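Local coordinates for protein peroxiredoxin 5 (Alvinella pompejana, PDB 2XHF) that probably reduces hydrogen peroxide and organic hydroperoxides as a thiol-dependent antioxidant enzyme of the peroxiredoxin family, at residues F34-V39 and I104-A108. Residues are numbered along the deposited sequence; the frame is centred on the assembly and turned at random.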
ATOM      1  N   PHE A  34     -12.719   0.702  13.818  1.00 14.79           N
ATOM      2  CA  PHE A  34     -13.196   0.329  15.138  1.00 14.18           C
ATOM      3  C   PHE A  34     -12.000   0.375  16.083  1.00 12.14           C
ATOM      4  O   PHE A  34     -10.838   0.265  15.654  1.00 11.94           O
ATOM      5  CB  PHE A  34     -13.793  -1.088  15.121  1.00 15.43           C
ATOM      6  CG  PHE A  34     -12.920  -2.088  14.434  1.00 14.08           C
ATOM      7  CD1 PHE A  34     -11.944  -2.764  15.121  1.00 13.45           C
ATOM      8  CD2 PHE A  34     -13.073  -2.340  13.085  1.00 19.31           C
ATOM      9  CE1 PHE A  34     -11.131  -3.677  14.504  1.00 14.83           C
ATOM     10  CE2 PHE A  34     -12.257  -3.251  12.441  1.00 20.01           C
ATOM     11  CZ  PHE A  34     -11.268  -3.914  13.147  1.00 16.05           C
ATOM     12  N   PRO A  35     -12.271   0.546  17.375  1.00 13.10           N
ATOM     13  CA  PRO A  35     -11.148   0.505  18.318  1.00 14.14           C
ATOM     14  C   PRO A  35     -10.481  -0.848  18.289  1.00 13.23           C
ATOM     15  O   PRO A  35     -11.132  -1.895  18.262  1.00 13.95           O
ATOM     16  CB  PRO A  35     -11.840   0.695  19.686  1.00 17.70           C
ATOM     17  CG  PRO A  35     -13.138   1.373  19.371  1.00 18.88           C
ATOM     18  CD  PRO A  35     -13.563   0.843  18.032  1.00 15.20           C
ATOM     19  N   ILE A  36      -9.166  -0.847  18.319  1.00 13.03           N
ATOM     20  CA  ILE A  36      -8.445  -2.117  18.376  1.00 13.07           C
ATOM     21  C   ILE A  36      -8.839  -2.925  19.616  1.00 12.40           C
ATOM     22  O   ILE A  36      -8.754  -4.156  19.611  1.00 12.64           O
ATOM     23  CB  ILE A  36      -6.926  -1.905  18.273  1.00 13.20           C
ATOM     24  CG1 ILE A  36      -6.229  -3.246  17.999  1.00 13.67           C
ATOM     25  CG2 ILE A  36      -6.344  -1.189  19.474  1.00 14.61           C
ATOM     26  CD1 ILE A  36      -4.753  -3.104  17.663  1.00 15.18           C
ATOM     27  N   HIS A  37      -9.264  -2.247  20.682  1.00 12.64           N
ATOM     28  CA  HIS A  37      -9.767  -2.965  21.857  1.00 11.84           C
ATOM     29  C   HIS A  37     -10.889  -3.953  21.542  1.00 12.15           C
ATOM     30  O   HIS A  37     -11.087  -4.919  22.283  1.00 13.39           O
ATOM     31  CB  HIS A  37     -10.219  -1.987  22.922  1.00 14.07           C
ATOM     32  CG  HIS A  37      -9.095  -1.442  23.736  1.00 16.91           C
ATOM     33  ND1 HIS A  37      -9.275  -0.920  24.996  1.00 18.41           N
ATOM     34  CD2 HIS A  37      -7.765  -1.365  23.484  1.00 16.47           C
ATOM     35  CE1 HIS A  37      -8.114  -0.520  25.475  1.00 16.97           C
ATOM     36  NE2 HIS A  37      -7.180  -0.786  24.582  1.00 17.64           N
ATOM     37  N   ASP A  38     -11.645  -3.714  20.468  1.00 11.91           N
ATOM     38  CA  ASP A  38     -12.697  -4.659  20.102  1.00 13.20           C
ATOM     39  C   ASP A  38     -12.128  -6.030  19.790  1.00 14.05           C
ATOM     40  O   ASP A  38     -12.797  -7.036  19.965  1.00 14.93           O
ATOM     41  CB  ASP A  38     -13.484  -4.201  18.870  1.00 14.23           C
ATOM     42  CG  ASP A  38     -14.353  -2.983  19.121  1.00 14.49           C
ATOM     43  OD1 ASP A  38     -14.515  -2.540  20.280  1.00 17.79           O
ATOM     44  OD2 ASP A  38     -14.918  -2.493  18.121  1.00 15.90           O
ATOM     45  N   VAL A  39     -10.900  -6.075  19.284  1.00 12.47           N
ATOM     46  CA  VAL A  39     -10.352  -7.334  18.809  1.00 12.64           C
ATOM     47  C   VAL A  39     -10.036  -8.268  19.983  1.00 14.19           C
ATOM     48  O   VAL A  39     -10.233  -9.478  19.882  1.00 14.86           O
ATOM     49  CB  VAL A  39      -9.081  -7.077  17.949  1.00 12.33           C
ATOM     50  CG1 VAL A  39      -8.464  -8.390  17.492  1.00 12.79           C
ATOM     51  CG2 VAL A  39      -9.434  -6.192  16.759  1.00 14.45           C
ATOM     52  N   ILE A 104      -5.931 -14.818  10.148  1.00 12.42           N
ATOM     53  CA  ILE A 104      -5.329 -13.673  10.818  1.00 13.72           C
ATOM     54  C   ILE A 104      -6.097 -12.409  10.446  1.00 13.85           C
ATOM     55  O   ILE A 104      -6.365 -12.163   9.273  1.00 14.66           O
ATOM     56  CB  ILE A 104      -3.845 -13.518  10.404  1.00 13.89           C
ATOM     57  CG1 ILE A 104      -3.029 -14.769  10.795  1.00 16.73           C
ATOM     58  CG2 ILE A 104      -3.238 -12.270  11.026  1.00 14.45           C
ATOM     59  CD1 ILE A 104      -1.640 -14.806  10.175  1.00 20.54           C
ATOM     60  N   ARG A 105      -6.486 -11.632  11.448  1.00 12.65           N
ATOM     61  CA  ARG A 105      -7.120 -10.348  11.233  1.00 12.62           C
ATOM     62  C   ARG A 105      -6.067  -9.362  10.733  1.00 12.77           C
ATOM     63  O   ARG A 105      -5.033  -9.192  11.360  1.00 14.54           O
ATOM     64  CB  ARG A 105      -7.724  -9.853  12.544  1.00 13.94           C
ATOM     65  CG  ARG A 105      -8.796 -10.767  13.148  1.00 15.27           C
ATOM     66  CD  ARG A 105     -10.130 -10.676  12.414  1.00 14.02           C
ATOM     67  NE  ARG A 105     -10.700  -9.340  12.472  1.00 13.65           N
ATOM     68  CZ  ARG A 105     -11.321  -8.825  13.525  1.00 15.61           C
ATOM     69  NH1 ARG A 105     -11.514  -9.531  14.641  1.00 17.38           N
ATOM     70  NH2 ARG A 105     -11.772  -7.588  13.442  1.00 14.87           N
ATOM     71  N   MET A 106      -6.369  -8.700   9.623  1.00 12.03           N
ATOM     72  CA  MET A 106      -5.433  -7.787   8.996  1.00 12.50           C
ATOM     73  C   MET A 106      -5.833  -6.373   9.320  1.00 11.86           C
ATOM     74  O   MET A 106      -6.775  -5.833   8.733  1.00 14.06           O
ATOM     75  CB  MET A 106      -5.393  -8.028   7.484  1.00 13.63           C
ATOM     76  CG  MET A 106      -4.811  -9.376   7.117  1.00 16.61           C
ATOM     77  SD  MET A 106      -3.006  -9.300   7.170  1.00 16.99           S
ATOM     78  CE  MET A 106      -2.557 -11.031   7.224  1.00 19.82           C
ATOM     79  N   LEU A 107      -5.118  -5.792  10.276  1.00 11.35           N
ATOM     80  CA  LEU A 107      -5.429  -4.489  10.817  1.00 11.61           C
ATOM     81  C   LEU A 107      -4.519  -3.409  10.209  1.00 12.61           C
ATOM     82  O   LEU A 107      -3.307  -3.495  10.267  1.00 14.33           O
ATOM     83  CB  LEU A 107      -5.295  -4.492  12.337  1.00 13.83           C
ATOM     84  CG  LEU A 107      -6.092  -5.563  13.074  1.00 11.96           C
ATOM     85  CD1 LEU A 107      -5.850  -5.412  14.561  1.00 14.97           C
ATOM     86  CD2 LEU A 107      -7.578  -5.496  12.745  1.00 13.79           C
ATOM     87  N   ALA A 108      -5.152  -2.408   9.629  1.00 11.49           N
ATOM     88  CA  ALA A 108      -4.448  -1.300   8.994  1.00 13.10           C
ATOM     89  C   ALA A 108      -4.388  -0.112   9.935  1.00 13.26           C
ATOM     90  O   ALA A 108      -5.410   0.506  10.231  1.00 13.48           O
ATOM     91  CB  ALA A 108      -5.138  -0.918   7.700  1.00 13.79           C
TER
HETATM   92  O   HOH W   1     -13.289  -8.289  16.754  1.00 28.52           O
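F34 reaches the edge strand 105-108 with the far end of its ring, where CZ meets two different partners. L107 CD2 lies 4.0 Å from CZ, near the ring plane, so the methyl abuts the edge of the phenyl group. R105 NH2 approaches the same CZ obliquely at 3.7 Å, with the guanidinium and ring planes 42° apart. A flat, broad phenyl suits this place, since its far end can touch a methyl and a guanidinium at once. I36 does not aim its CB at the strand, but its CG1 stands anti to the backbone N (chi1 -167°) and the extended CG1-CD1 arm carries CD1 to within 4.0 Å of L107 CD1; the two side chains cross at about a right angle. After it the backbone turns into helix 37-40, with V39 N bonded to I36 O. D38 takes part through its carbonyl oxygen: a water accepts from R105 NH1 at 3.0 Å and donates weakly to D38 O. V39 already points its CB at the strand, so a short beta-branched side chain suffices: CG2 lies 4.3 Å from L107 CD1 and also touches R105 NH2. Leucine thus divides its two methyls between I36 and V39 on one branch and F34 on the other. Dispersion and shape therefore mainly join the 24-26/33-35 hairpin and following helix to the edge of the thioredoxin-fold sheet, while E27, through a salt bridge to NE, and water meet the charge of R105.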